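Local coordinates for protein RE68036p (Drosophila melanogaster, PDB 1SQH) that is of unknown function but has two acetyltransferase-like sequence regions and may transfer acyl groups to glycine, at residues A[9-14]-A[70-75]; A[86-91]-A[196-201]; A[151-156]-A[288-293]; A[165-170]-A[253-258]. One frame throughout, in Å; residues are numbered along the deposited sequence.

Contact 1: A[9-14]-A[70-75]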
loop_
_atom_site.group_PDB
_atom_site.type_symbol
_atom_site.label_atom_id
_atom_site.label_comp_id
_atom_site.label_asym_id
_atom_site.label_seq_id
_atom_site.Cartn_x
_atom_site.Cartn_y
_atom_site.Cartn_z
ATOM N N ILE A 9 -14.821 -18.686 10.111
ATOM C CA ILE A 9 -14.593 -19.327 8.824
ATOM C C ILE A 9 -13.198 -18.972 8.277
ATOM O O ILE A 9 -12.680 -19.631 7.366
ATOM C CB ILE A 9 -15.676 -18.919 7.813
ATOM C CG1 ILE A 9 -15.531 -19.734 6.527
ATOM C CG2 ILE A 9 -15.591 -17.434 7.537
ATOM C CD1 ILE A 9 -16.673 -19.517 5.562
ATOM N N LEU A 10 -12.597 -17.930 8.840
ATOM C CA LEU A 10 -11.263 -17.512 8.437
ATOM C C LEU A 10 -10.235 -18.140 9.376
ATOM O O LEU A 10 -10.350 -18.030 10.595
ATOM C CB LEU A 10 -11.137 -15.982 8.488
ATOM C CG LEU A 10 -11.911 -15.156 7.453
ATOM C CD1 LEU A 10 -11.685 -13.679 7.697
ATOM C CD2 LEU A 10 -11.462 -15.545 6.044
ATOM N N ARG A 11 -9.236 -18.808 8.811
ATOM C CA ARG A 11 -8.199 -19.428 9.623
ATOM C C ARG A 11 -6.871 -18.736 9.386
ATOM O O ARG A 11 -6.421 -18.611 8.247
ATOM C CB ARG A 11 -8.026 -20.909 9.296
ATOM C CG ARG A 11 -7.011 -21.556 10.228
ATOM C CD ARG A 11 -6.506 -22.906 9.757
ATOM N NE ARG A 11 -5.399 -22.814 8.803
ATOM C CZ ARG A 11 -5.554 -22.815 7.486
ATOM N NH1 ARG A 11 -6.777 -22.896 6.967
ATOM N NH2 ARG A 11 -4.493 -22.776 6.689
ATOM N N PRO A 12 -6.211 -18.301 10.465
ATOM C CA PRO A 12 -4.922 -17.615 10.356
ATOM C C PRO A 12 -3.820 -18.477 9.752
ATOM O O PRO A 12 -3.540 -19.577 10.232
ATOM C CB PRO A 12 -4.626 -17.222 11.800
ATOM C CG PRO A 12 -5.237 -18.353 12.584
ATOM C CD PRO A 12 -6.566 -18.538 11.877
ATOM N N LEU A 13 -3.197 -17.980 8.689
ATOM C CA LEU A 13 -2.116 -18.718 8.054
ATOM C C LEU A 13 -0.849 -18.522 8.859
ATOM O O LEU A 13 -0.621 -17.456 9.422
ATOM C CB LEU A 13 -1.887 -18.234 6.623
ATOM C CG LEU A 13 -2.829 -18.757 5.542
ATOM C CD1 LEU A 13 -4.234 -18.287 5.836
ATOM C CD2 LEU A 13 -2.377 -18.257 4.174
ATOM N N SER A 14 -0.037 -19.565 8.926
ATOM C CA SER A 14 1.229 -19.502 9.644
ATOM C C SER A 14 2.177 -18.722 8.745
ATOM O O SER A 14 1.840 -18.428 7.598
ATOM C CB SER A 14 1.779 -20.910 9.866
ATOM O OG SER A 14 1.980 -21.565 8.624
ATOM N N THR A 70 -7.418 -17.677 5.509
ATOM C CA THR A 70 -7.998 -18.365 4.367
ATOM C C THR A 70 -9.187 -19.144 4.878
ATOM O O THR A 70 -9.383 -19.243 6.084
ATOM C CB THR A 70 -7.029 -19.342 3.676
ATOM O OG1 THR A 70 -7.626 -19.777 2.448
ATOM C CG2 THR A 70 -6.759 -20.562 4.548
ATOM N N HIS A 71 -9.987 -19.682 3.959
ATOM C CA HIS A 71 -11.165 -20.458 4.327
ATOM C C HIS A 71 -10.710 -21.642 5.189
ATOM O O HIS A 71 -9.954 -22.506 4.734
ATOM C CB HIS A 71 -11.873 -20.943 3.058
ATOM C CG HIS A 71 -13.244 -21.500 3.297
ATOM N ND1 HIS A 71 -13.502 -22.464 4.248
ATOM C CD2 HIS A 71 -14.425 -21.253 2.680
ATOM C CE1 HIS A 71 -14.782 -22.790 4.206
ATOM N NE2 HIS A 71 -15.364 -22.070 3.262
ATOM N N ARG A 72 -11.167 -21.663 6.438
ATOM C CA ARG A 72 -10.804 -22.709 7.396
ATOM C C ARG A 72 -11.022 -24.136 6.885
ATOM O O ARG A 72 -10.356 -25.068 7.339
ATOM C CB ARG A 72 -11.568 -22.483 8.710
ATOM C CG ARG A 72 -11.340 -23.531 9.800
ATOM C CD ARG A 72 -11.638 -22.943 11.174
ATOM N NE ARG A 72 -10.509 -22.147 11.652
ATOM C CZ ARG A 72 -10.591 -21.179 12.558
ATOM N NH1 ARG A 72 -11.758 -20.868 13.098
ATOM N NH2 ARG A 72 -9.500 -20.515 12.927
ATOM N N ARG A 73 -11.938 -24.303 5.935
ATOM C CA ARG A 73 -12.215 -25.615 5.371
ATOM C C ARG A 73 -11.909 -25.650 3.877
ATOM O O ARG A 73 -12.567 -26.360 3.117
ATOM C CB ARG A 73 -13.681 -25.990 5.593
ATOM C CG ARG A 73 -14.134 -25.902 7.039
ATOM C CD ARG A 73 -15.503 -26.542 7.198
ATOM N NE ARG A 73 -16.460 -26.000 6.237
ATOM C CZ ARG A 73 -16.959 -24.773 6.298
ATOM N NH1 ARG A 73 -16.598 -23.958 7.282
ATOM N NH2 ARG A 73 -17.808 -24.355 5.365
ATOM N N GLY A 74 -10.913 -24.876 3.458
ATOM C CA GLY A 74 -10.535 -24.852 2.056
ATOM C C GLY A 74 -9.027 -24.912 1.925
ATOM O O GLY A 74 -8.317 -24.838 2.929
ATOM N N ASN A 75 -8.526 -25.065 0.704
ATOM C CA ASN A 75 -7.081 -25.109 0.495
ATOM C C ASN A 75 -6.654 -23.784 -0.136
ATOM O O ASN A 75 -7.008 -23.490 -1.278
ATOM C CB ASN A 75 -6.688 -26.264 -0.432
ATOM C CG ASN A 75 -5.213 -26.592 -0.342
ATOM O OD1 ASN A 75 -4.372 -25.701 -0.353
ATOM N ND2 ASN A 75 -4.892 -27.872 -0.252
HETATM O O HOH W 1 -5.792 -24.021 3.737
#

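Contact 2: A[86-91]-A[196-201]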
loop_
_atom_site.group_PDB
_atom_site.type_symbol
_atom_site.label_atom_id
_atom_site.label_comp_id
_atom_site.label_asym_id
_atom_site.label_seq_id
_atom_site.Cartn_x
_atom_site.Cartn_y
_atom_site.Cartn_z
ATOM N N HIS A 86 -5.342 -5.689 8.635
ATOM C CA HIS A 86 -4.326 -4.720 9.049
ATOM C C HIS A 86 -4.892 -3.716 10.055
ATOM O O HIS A 86 -6.074 -3.355 10.006
ATOM C CB HIS A 86 -3.786 -3.988 7.807
ATOM C CG HIS A 86 -2.870 -2.838 8.112
ATOM N ND1 HIS A 86 -3.336 -1.568 8.391
ATOM C CD2 HIS A 86 -1.517 -2.760 8.155
ATOM C CE1 HIS A 86 -2.309 -0.760 8.589
ATOM N NE2 HIS A 86 -1.193 -1.458 8.452
ATOM N N ARG A 87 -4.045 -3.255 10.966
ATOM C CA ARG A 87 -4.485 -2.306 11.972
ATOM C C ARG A 87 -3.579 -1.083 12.120
ATOM O O ARG A 87 -2.352 -1.208 12.186
ATOM C CB ARG A 87 -4.590 -3.008 13.330
ATOM C CG ARG A 87 -5.200 -2.155 14.438
ATOM C CD ARG A 87 -6.476 -2.809 14.943
ATOM N NE ARG A 87 -7.692 -2.148 14.486
ATOM C CZ ARG A 87 -8.834 -2.788 14.242
ATOM N NH1 ARG A 87 -8.907 -4.104 14.400
ATOM N NH2 ARG A 87 -9.912 -2.117 13.859
ATOM N N ASP A 88 -4.200 0.091 12.148
ATOM C CA ASP A 88 -3.504 1.354 12.365
ATOM C C ASP A 88 -4.512 2.262 13.083
ATOM O O ASP A 88 -4.597 2.247 14.307
ATOM C CB ASP A 88 -3.049 1.994 11.051
ATOM C CG ASP A 88 -2.142 3.190 11.288
ATOM O OD1 ASP A 88 -1.950 3.532 12.474
ATOM O OD2 ASP A 88 -1.623 3.785 10.317
ATOM N N ILE A 89 -5.272 3.048 12.327
ATOM C CA ILE A 89 -6.298 3.894 12.929
ATOM C C ILE A 89 -7.572 3.057 12.908
ATOM O O ILE A 89 -8.260 2.927 13.920
ATOM C CB ILE A 89 -6.546 5.173 12.126
ATOM C CG1 ILE A 89 -5.336 6.105 12.233
ATOM C CG2 ILE A 89 -7.796 5.879 12.653
ATOM C CD1 ILE A 89 -5.548 7.435 11.526
ATOM N N VAL A 90 -7.874 2.497 11.739
ATOM C CA VAL A 90 -9.037 1.630 11.567
ATOM C C VAL A 90 -8.523 0.267 11.094
ATOM O O VAL A 90 -7.318 0.004 11.120
ATOM C CB VAL A 90 -10.010 2.171 10.502
ATOM C CG1 VAL A 90 -10.494 3.548 10.894
ATOM C CG2 VAL A 90 -9.329 2.212 9.143
ATOM N N GLN A 91 -9.438 -0.601 10.676
ATOM C CA GLN A 91 -9.059 -1.916 10.182
ATOM C C GLN A 91 -9.057 -1.838 8.658
ATOM O O GLN A 91 -9.978 -1.283 8.050
ATOM C CB GLN A 91 -10.062 -2.989 10.652
ATOM C CG GLN A 91 -9.738 -4.415 10.167
ATOM C CD GLN A 91 -10.880 -5.405 10.391
ATOM O OE1 GLN A 91 -11.976 -5.257 9.832
ATOM N NE2 GLN A 91 -10.626 -6.426 11.208
ATOM N N GLU A 196 -6.682 7.557 7.449
ATOM C CA GLU A 196 -6.348 6.190 7.059
ATOM C C GLU A 196 -4.936 5.838 7.502
ATOM O O GLU A 196 -4.618 4.673 7.725
ATOM C CB GLU A 196 -6.467 6.028 5.538
ATOM C CG GLU A 196 -7.894 6.093 4.999
ATOM C CD GLU A 196 -7.940 6.065 3.478
ATOM O OE1 GLU A 196 -6.935 5.652 2.863
ATOM O OE2 GLU A 196 -8.979 6.445 2.894
ATOM N N GLY A 197 -4.093 6.858 7.618
ATOM C CA GLY A 197 -2.718 6.654 8.040
ATOM C C GLY A 197 -2.432 7.506 9.260
ATOM O O GLY A 197 -2.809 8.676 9.302
ATOM N N SER A 198 -1.762 6.928 10.252
ATOM C CA SER A 198 -1.451 7.647 11.486
ATOM C C SER A 198 -0.031 8.196 11.504
ATOM O O SER A 198 0.823 7.775 10.717
ATOM C CB SER A 198 -1.607 6.721 12.684
ATOM O OG SER A 198 -0.499 5.839 12.754
ATOM N N LEU A 199 0.215 9.118 12.433
ATOM C CA LEU A 199 1.528 9.735 12.590
ATOM C C LEU A 199 2.546 8.645 12.915
ATOM O O LEU A 199 3.656 8.629 12.373
ATOM C CB LEU A 199 1.498 10.745 13.739
ATOM C CG LEU A 199 2.459 11.935 13.763
ATOM C CD1 LEU A 199 2.407 12.542 15.153
ATOM C CD2 LEU A 199 3.876 11.522 13.412
ATOM N N THR A 200 2.154 7.732 13.802
ATOM C CA THR A 200 3.031 6.650 14.209
ATOM C C THR A 200 3.298 5.667 13.066
ATOM O O THR A 200 4.363 5.049 13.019
ATOM C CB THR A 200 2.485 5.931 15.477
ATOM O OG1 THR A 200 3.004 4.594 15.539
ATOM C CG2 THR A 200 0.967 5.920 15.489
ATOM N N TYR A 201 2.350 5.536 12.138
ATOM C CA TYR A 201 2.549 4.674 10.971
ATOM C C TYR A 201 3.672 5.316 10.170
ATOM O O TYR A 201 4.647 4.656 9.813
ATOM C CB TYR A 201 1.283 4.612 10.108
ATOM C CG TYR A 201 1.476 3.970 8.738
ATOM C CD1 TYR A 201 2.234 2.809 8.583
ATOM C CD2 TYR A 201 0.843 4.491 7.605
ATOM C CE1 TYR A 201 2.354 2.178 7.335
ATOM C CE2 TYR A 201 0.954 3.867 6.352
ATOM C CZ TYR A 201 1.707 2.713 6.228
ATOM O OH TYR A 201 1.800 2.074 5.009
HETATM O O HOH W 2 -5.794 2.895 9.820
#

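Contact 3: A[151-156]-A[288-293]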
loop_
_atom_site.group_PDB
_atom_site.type_symbol
_atom_site.label_atom_id
_atom_site.label_comp_id
_atom_site.label_asym_id
_atom_site.label_seq_id
_atom_site.Cartn_x
_atom_site.Cartn_y
_atom_site.Cartn_z
ATOM N N GLN A 151 -11.635 5.398 -6.979
ATOM C CA GLN A 151 -10.870 4.623 -7.945
ATOM C C GLN A 151 -9.390 4.998 -7.943
ATOM O O GLN A 151 -9.024 6.175 -7.950
ATOM C CB GLN A 151 -11.450 4.822 -9.340
ATOM C CG GLN A 151 -12.914 4.438 -9.445
ATOM C CD GLN A 151 -13.191 3.464 -10.584
ATOM O OE1 GLN A 151 -12.802 3.699 -11.739
ATOM N NE2 GLN A 151 -13.871 2.369 -10.265
ATOM N N CYS A 152 -8.543 3.977 -7.935
ATOM C CA CYS A 152 -7.108 4.190 -7.935
ATOM C C CYS A 152 -6.450 3.448 -9.095
ATOM O O CYS A 152 -6.854 2.335 -9.441
ATOM C CB CYS A 152 -6.518 3.720 -6.605
ATOM S SG CYS A 152 -7.257 4.544 -5.173
ATOM N N PHE A 153 -5.457 4.079 -9.717
ATOM C CA PHE A 153 -4.745 3.433 -10.812
ATOM C C PHE A 153 -3.488 2.778 -10.257
ATOM O O PHE A 153 -2.748 3.389 -9.469
ATOM C CB PHE A 153 -4.318 4.435 -11.902
ATOM C CG PHE A 153 -5.461 5.077 -12.650
ATOM C CD1 PHE A 153 -6.702 4.445 -12.756
ATOM C CD2 PHE A 153 -5.284 6.315 -13.278
ATOM C CE1 PHE A 153 -7.749 5.036 -13.475
ATOM C CE2 PHE A 153 -6.321 6.914 -13.999
ATOM C CZ PHE A 153 -7.557 6.267 -14.093
ATOM N N GLY A 154 -3.267 1.528 -10.650
ATOM C CA GLY A 154 -2.069 0.825 -10.241
ATOM C C GLY A 154 -1.046 1.040 -11.356
ATOM O O GLY A 154 -1.138 0.393 -12.408
HETATM N N MSE A 155 -0.091 1.949 -11.145
HETATM C CA MSE A 155 0.940 2.240 -12.152
HETATM C C MSE A 155 2.132 1.304 -11.959
HETATM O O MSE A 155 2.566 1.079 -10.827
HETATM C CB MSE A 155 1.402 3.698 -12.050
HETATM C CG MSE A 155 1.188 4.502 -13.346
HETATM SE SE MSE A 155 -0.715 4.747 -13.623
HETATM C CE MSE A 155 -1.125 5.061 -11.756
ATOM N N VAL A 156 2.658 0.771 -13.066
ATOM C CA VAL A 156 3.766 -0.193 -13.019
ATOM C C VAL A 156 4.987 0.143 -13.877
ATOM O O VAL A 156 4.866 0.585 -15.025
ATOM C CB VAL A 156 3.270 -1.613 -13.422
ATOM C CG1 VAL A 156 4.409 -2.623 -13.358
ATOM C CG2 VAL A 156 2.136 -2.049 -12.508
ATOM N N TYR A 288 6.332 4.723 -16.121
ATOM C CA TYR A 288 5.261 3.942 -15.494
ATOM C C TYR A 288 4.066 3.799 -16.432
ATOM O O TYR A 288 3.731 4.735 -17.160
ATOM C CB TYR A 288 4.778 4.621 -14.202
ATOM C CG TYR A 288 5.632 4.371 -12.980
ATOM C CD1 TYR A 288 5.313 3.359 -12.072
ATOM C CD2 TYR A 288 6.770 5.145 -12.736
ATOM C CE1 TYR A 288 6.113 3.126 -10.943
ATOM C CE2 TYR A 288 7.574 4.923 -11.619
ATOM C CZ TYR A 288 7.244 3.917 -10.726
ATOM O OH TYR A 288 8.043 3.720 -9.617
ATOM N N GLN A 289 3.418 2.636 -16.408
ATOM C CA GLN A 289 2.241 2.433 -17.245
ATOM C C GLN A 289 1.084 2.031 -16.343
ATOM O O GLN A 289 1.285 1.451 -15.274
ATOM C CB GLN A 289 2.478 1.342 -18.290
ATOM C CG GLN A 289 2.826 0.009 -17.682
ATOM C CD GLN A 289 2.929 -1.101 -18.717
ATOM O OE1 GLN A 289 1.920 -1.559 -19.261
ATOM N NE2 GLN A 289 4.158 -1.542 -18.991
ATOM N N LYS A 290 -0.126 2.361 -16.781
ATOM C CA LYS A 290 -1.335 2.039 -16.034
ATOM C C LYS A 290 -1.813 0.634 -16.397
ATOM O O LYS A 290 -2.357 0.429 -17.479
ATOM C CB LYS A 290 -2.424 3.062 -16.378
ATOM C CG LYS A 290 -3.834 2.677 -15.955
ATOM C CD LYS A 290 -4.833 3.686 -16.517
ATOM C CE LYS A 290 -6.275 3.330 -16.178
ATOM N NZ LYS A 290 -7.217 4.300 -16.807
ATOM N N ASP A 291 -1.605 -0.355 -15.535
ATOM C CA ASP A 291 -2.114 -1.653 -15.928
ATOM C C ASP A 291 -3.103 -2.277 -14.963
ATOM O O ASP A 291 -3.395 -3.469 -15.057
ATOM C CB ASP A 291 -0.978 -2.626 -16.264
ATOM C CG ASP A 291 -0.031 -2.825 -15.132
ATOM O OD1 ASP A 291 -0.439 -2.827 -13.968
ATOM O OD2 ASP A 291 1.226 -2.998 -15.364
ATOM N N LEU A 292 -3.631 -1.469 -14.041
ATOM C CA LEU A 292 -4.644 -1.943 -13.093
ATOM C C LEU A 292 -5.506 -0.808 -12.534
ATOM O O LEU A 292 -5.043 0.317 -12.362
ATOM C CB LEU A 292 -4.007 -2.692 -11.915
ATOM C CG LEU A 292 -5.031 -3.349 -10.977
ATOM C CD1 LEU A 292 -5.717 -4.479 -11.731
ATOM C CD2 LEU A 292 -4.372 -3.883 -9.684
ATOM N N VAL A 293 -6.767 -1.119 -12.259
ATOM C CA VAL A 293 -7.688 -0.159 -11.662
ATOM C C VAL A 293 -8.371 -0.898 -10.522
ATOM O O VAL A 293 -8.983 -1.943 -10.731
ATOM C CB VAL A 293 -8.762 0.325 -12.653
ATOM C CG1 VAL A 293 -9.742 1.248 -11.938
ATOM C CG2 VAL A 293 -8.104 1.038 -13.827
HETATM O O HOH W 3 6.026 0.260 -17.833
#

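Contact 4: A[165-170]-A[253-258]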
loop_
_atom_site.group_PDB
_atom_site.type_symbol
_atom_site.label_atom_id
_atom_site.label_comp_id
_atom_site.label_asym_id
_atom_site.label_seq_id
_atom_site.Cartn_x
_atom_site.Cartn_y
_atom_site.Cartn_z
ATOM N N ALA A 165 16.969 3.679 -14.721
ATOM C CA ALA A 165 16.288 4.962 -14.886
ATOM C C ALA A 165 17.221 6.153 -14.708
ATOM O O ALA A 165 18.205 6.081 -13.975
ATOM C CB ALA A 165 15.134 5.074 -13.886
ATOM N N LYS A 166 16.906 7.249 -15.389
ATOM C CA LYS A 166 17.691 8.470 -15.260
ATOM C C LYS A 166 17.026 9.277 -14.146
ATOM O O LYS A 166 15.858 9.050 -13.821
ATOM C CB LYS A 166 17.664 9.289 -16.556
ATOM C CG LYS A 166 18.469 8.717 -17.704
ATOM C CD LYS A 166 18.472 9.701 -18.879
ATOM C CE LYS A 166 19.310 9.198 -20.056
ATOM N NZ LYS A 166 19.369 10.197 -21.172
ATOM N N VAL A 167 17.765 10.214 -13.567
ATOM C CA VAL A 167 17.227 11.039 -12.497
ATOM C C VAL A 167 17.653 12.487 -12.696
ATOM O O VAL A 167 18.837 12.778 -12.877
ATOM C CB VAL A 167 17.708 10.536 -11.125
ATOM C CG1 VAL A 167 19.222 10.423 -11.129
ATOM C CG2 VAL A 167 17.236 11.474 -10.025
ATOM N N PRO A 168 16.684 13.416 -12.671
ATOM C CA PRO A 168 16.913 14.852 -12.850
ATOM C C PRO A 168 17.905 15.454 -11.866
ATOM O O PRO A 168 18.237 14.841 -10.849
ATOM C CB PRO A 168 15.518 15.443 -12.681
ATOM C CG PRO A 168 14.628 14.345 -13.169
ATOM C CD PRO A 168 15.247 13.143 -12.515
ATOM N N ASP A 169 18.380 16.656 -12.184
ATOM C CA ASP A 169 19.318 17.358 -11.321
ATOM C C ASP A 169 18.569 18.235 -10.339
ATOM O O ASP A 169 17.588 18.893 -10.693
ATOM C CB ASP A 169 20.270 18.217 -12.147
ATOM C CG ASP A 169 21.503 17.461 -12.568
ATOM O OD1 ASP A 169 21.351 16.343 -13.109
ATOM O OD2 ASP A 169 22.621 17.984 -12.359
ATOM N N LEU A 170 19.052 18.244 -9.103
ATOM C CA LEU A 170 18.452 19.027 -8.031
ATOM C C LEU A 170 18.963 20.469 -7.995
ATOM O O LEU A 170 20.167 20.709 -7.905
ATOM C CB LEU A 170 18.759 18.348 -6.695
ATOM C CG LEU A 170 18.226 19.001 -5.426
ATOM C CD1 LEU A 170 16.708 18.802 -5.334
ATOM C CD2 LEU A 170 18.923 18.387 -4.221
ATOM N N ALA A 253 10.091 11.165 -7.615
ATOM C CA ALA A 253 9.658 9.896 -8.187
ATOM C C ALA A 253 10.764 9.149 -8.925
ATOM O O ALA A 253 10.869 7.925 -8.824
ATOM C CB ALA A 253 8.456 10.112 -9.116
ATOM N N ALA A 254 11.584 9.869 -9.676
ATOM C CA ALA A 254 12.656 9.206 -10.415
ATOM C C ALA A 254 13.689 8.645 -9.442
ATOM O O ALA A 254 14.061 7.467 -9.522
ATOM C CB ALA A 254 13.310 10.187 -11.398
ATOM N N ALA A 255 14.127 9.480 -8.499
ATOM C CA ALA A 255 15.129 9.073 -7.522
ATOM C C ALA A 255 14.672 7.875 -6.690
ATOM O O ALA A 255 15.398 6.877 -6.570
ATOM C CB ALA A 255 15.474 10.240 -6.615
HETATM N N MSE A 256 13.478 7.962 -6.111
HETATM C CA MSE A 256 12.981 6.846 -5.317
HETATM C C MSE A 256 12.887 5.551 -6.151
HETATM O O MSE A 256 13.234 4.474 -5.666
HETATM C CB MSE A 256 11.614 7.180 -4.724
HETATM C CG MSE A 256 11.118 6.148 -3.739
HETATM SE SE MSE A 256 12.049 6.285 -2.032
HETATM C CE MSE A 256 13.505 5.090 -2.418
ATOM N N SER A 257 12.420 5.655 -7.399
ATOM C CA SER A 257 12.297 4.477 -8.269
ATOM C C SER A 257 13.663 3.802 -8.435
ATOM O O SER A 257 13.797 2.574 -8.291
ATOM C CB SER A 257 11.739 4.872 -9.642
ATOM O OG SER A 257 10.398 5.331 -9.547
ATOM N N ARG A 258 14.673 4.613 -8.740
ATOM C CA ARG A 258 16.035 4.114 -8.896
ATOM C C ARG A 258 16.546 3.508 -7.594
ATOM O O ARG A 258 17.020 2.378 -7.582
ATOM C CB ARG A 258 16.977 5.245 -9.296
ATOM C CG ARG A 258 17.058 5.509 -10.774
ATOM C CD ARG A 258 18.294 4.858 -11.371
ATOM N NE ARG A 258 19.518 5.222 -10.658
ATOM C CZ ARG A 258 20.693 5.403 -11.250
ATOM N NH1 ARG A 258 20.801 5.268 -12.567
ATOM N NH2 ARG A 258 21.766 5.675 -10.526
#

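Contact 1: A[9-14]-A[70-75]
CG1 of Ile9 and the imidazole of His71 both stand anti to their backbone N atoms (chi1 -173° and -168°), which lays the isoleucine branch over one face of the ring. Ile9 CG1 is centred there, 4.0 Å from the His71 centroid, and Ile9 CD1 continues to 3.7 Å from His71 NE2. Beside this the backbones pair antiparallel: Arg11 N donates to Thr70 O at 2.8 Å, and Thr70 N returns a bond of 3.1 Å to Arg11 O. One step on, where strand 67-71 runs into a type I turn, Arg72 N reaches Ile9 O at 2.7 Å. The Arg11 side chain runs alongside Thr70, its NH1 3.4 Å from Thr70 CG2, while its NH2 forms a salt bridge with Glu17. Leu13 CD1 meets that same methyl at about a right angle to the threonine. Strand 10-12 is thus added as an outermost strand of the large mixed sheet. The imidazole has a partner at each nitrogen: His71 ND1 accepts from Arg73 N at 2.9 Å in the ring plane, and His71 NE2 bonds to Glu108. With ND1 acting as acceptor, the ring proton probably sits on NE2, where the Glu108 carboxylate may polarise it.

Contact 2: A[86-91]-A[196-201]
Ser198 OG is gripped from two sides: it donates to Asp88 OD1 at 2.7 Å and accepts from Tyr201 N at 2.9 Å. Ser198 is the N-cap of helix 199-208, and the second bond is its capping bond, so the contact ties a helix start to the tight turn that links the hairpin strands 82-87 and 91-96. OG stands between the serine's own backbone N and carbonyl carbon (chi1 76°), the setting from which it can reach both partners. Asp88 OD1 offers its syn lone pair to the hydroxyl. The other oxygen, Asp88 OD2, takes Ser198 N at 3.1 Å from well above the carboxylate plane, 40° out of it, and the two bonds together fix the rotation of the acid. Asp88 OD2 also lies 3.0 Å from Tyr201 CB, the carboxylate and ring planes 73° apart. Lying at the amino end of a helix, the negative charge of Asp88 is probably stabilised by the peptide dipoles there. Without the carboxylate, as with an alanine here, Ser198 N and OG would probably lose their shared acceptor group and the serine hydroxyl would be freer to turn. Ile89 packs here by van der Waals contact, its CG1 3.8 Å from Ser198 CB and its CD1 beside the Gly197 carbonyl. Glu196 directs its carboxylate to Arg150, but its backbone still serves this contact: a water accepts from Ile89 N at 2.6 Å and donates to Glu196 O at 3.0 Å.

Contact 3: A[151-156]-A[288-293]
Lys290 stretches over one face of the Phe153 ring. Its NZ stands 3.8 Å from the Phe153 ring centroid in a cation-pi contact, 30° off the normal, and Lys290 CE, at 3.7 Å from that centroid, adds a CH-pi contact. The lysine chain is extended beyond CG, which carries the ammonium out as far as Phe153 CZ. Val293 lies alongside the ring, CG2 3.8 Å from Phe153 CD1, and the selenium of selenomethionine Met155 packs 3.7 Å from Lys290 CB on the same sheet face. A residue as small as alanine in place of the phenylalanine is likely to leave the Lys290 ammonium without its aromatic partner and uncover Val293 CG2. Behind these side chains the strands run antiparallel. Val156 N donates to Gln289 O at 2.7 Å and Gln289 N answers to Val156 O at 2.9 Å. Farther along, Asp291 and Leu292 both face Gly154 in a classic beta bulge: Gly154 N meets Leu292 O at 2.7 Å, a nearly straight bond, and Asp291 N reaches Gly154 O at 3.2 Å. Strand 147-157 lies between 289-299 and 268-273 in the mixed sheet, with Phe34 of helix 34-51 touching Val156 and Leu292, and Glu280 and Leu283 of helix 277-286 touching Phe153 and Tyr288.

Contact 4: A[165-170]-A[253-258]
Arg258 sends its side chain along Ala165. From CB the chain carries CG anti to the carbonyl carbon (chi1 -87°), and Arg258 CG packs 3.7 Å from Ala165 CB. Bends at chi2 and chi3 turn the chain toward Ala165 O; CD is modelled too close to that oxygen, so its place is doubtful. At the tip Arg258 NH1 lies 3.1 Å from Ala165 O, a bent hydrogen bond that is doubtful for the same reason. The same tip comes near Arg262, a like charge. Farther along the loop the contact is small: Ala254 CB meets Pro168 CD and Lys166 O, each at 3.7 Å, while Val167 CG2 reaches Ala255 CB at 4.0 Å. With only methyls on the helix at these two positions, the loop backbone can come close. Within the helix, Ser257 OG donates to Ala253 O at 2.7 Å, arriving from the opposite face to the backbone N of Ser257. Segment 165-170, part of the loop from helix 159-163 to strand 174-177, lies along helix 248-263 at Ala254, Ala255 and Arg258; Ala253 packs on Leu282 and Ile286 of helix 277-286 and on Leu234 of strand 234-239, and Ala255 touches Leu212 of strand 211-216.

How the contacts relate
Contacts 1, 2 and 3 all reach the eight-stranded mixed sheet: contact 1 at an outermost strand, contact 2 at strand 82-87, the neighbour of strand 67-71 of contact 1, and contact 3 near the other end. The nearest atoms of contacts 1 and 2, and of contacts 2 and 3, are about 8 Å apart. Contacts 3 and 4 touch directly, Tyr288 OH lying 2.9 Å from Ser257 OG in a probable hydrogen bond, and contact 4 is nested in the chain loop that contact 3 closes. Contacts 1 and 4 lie on opposite sides of the chain's centre, their centres about 42 Å apart. Contacts 2 and 3 alternate along the chain and likewise lie on opposite sides of its centre.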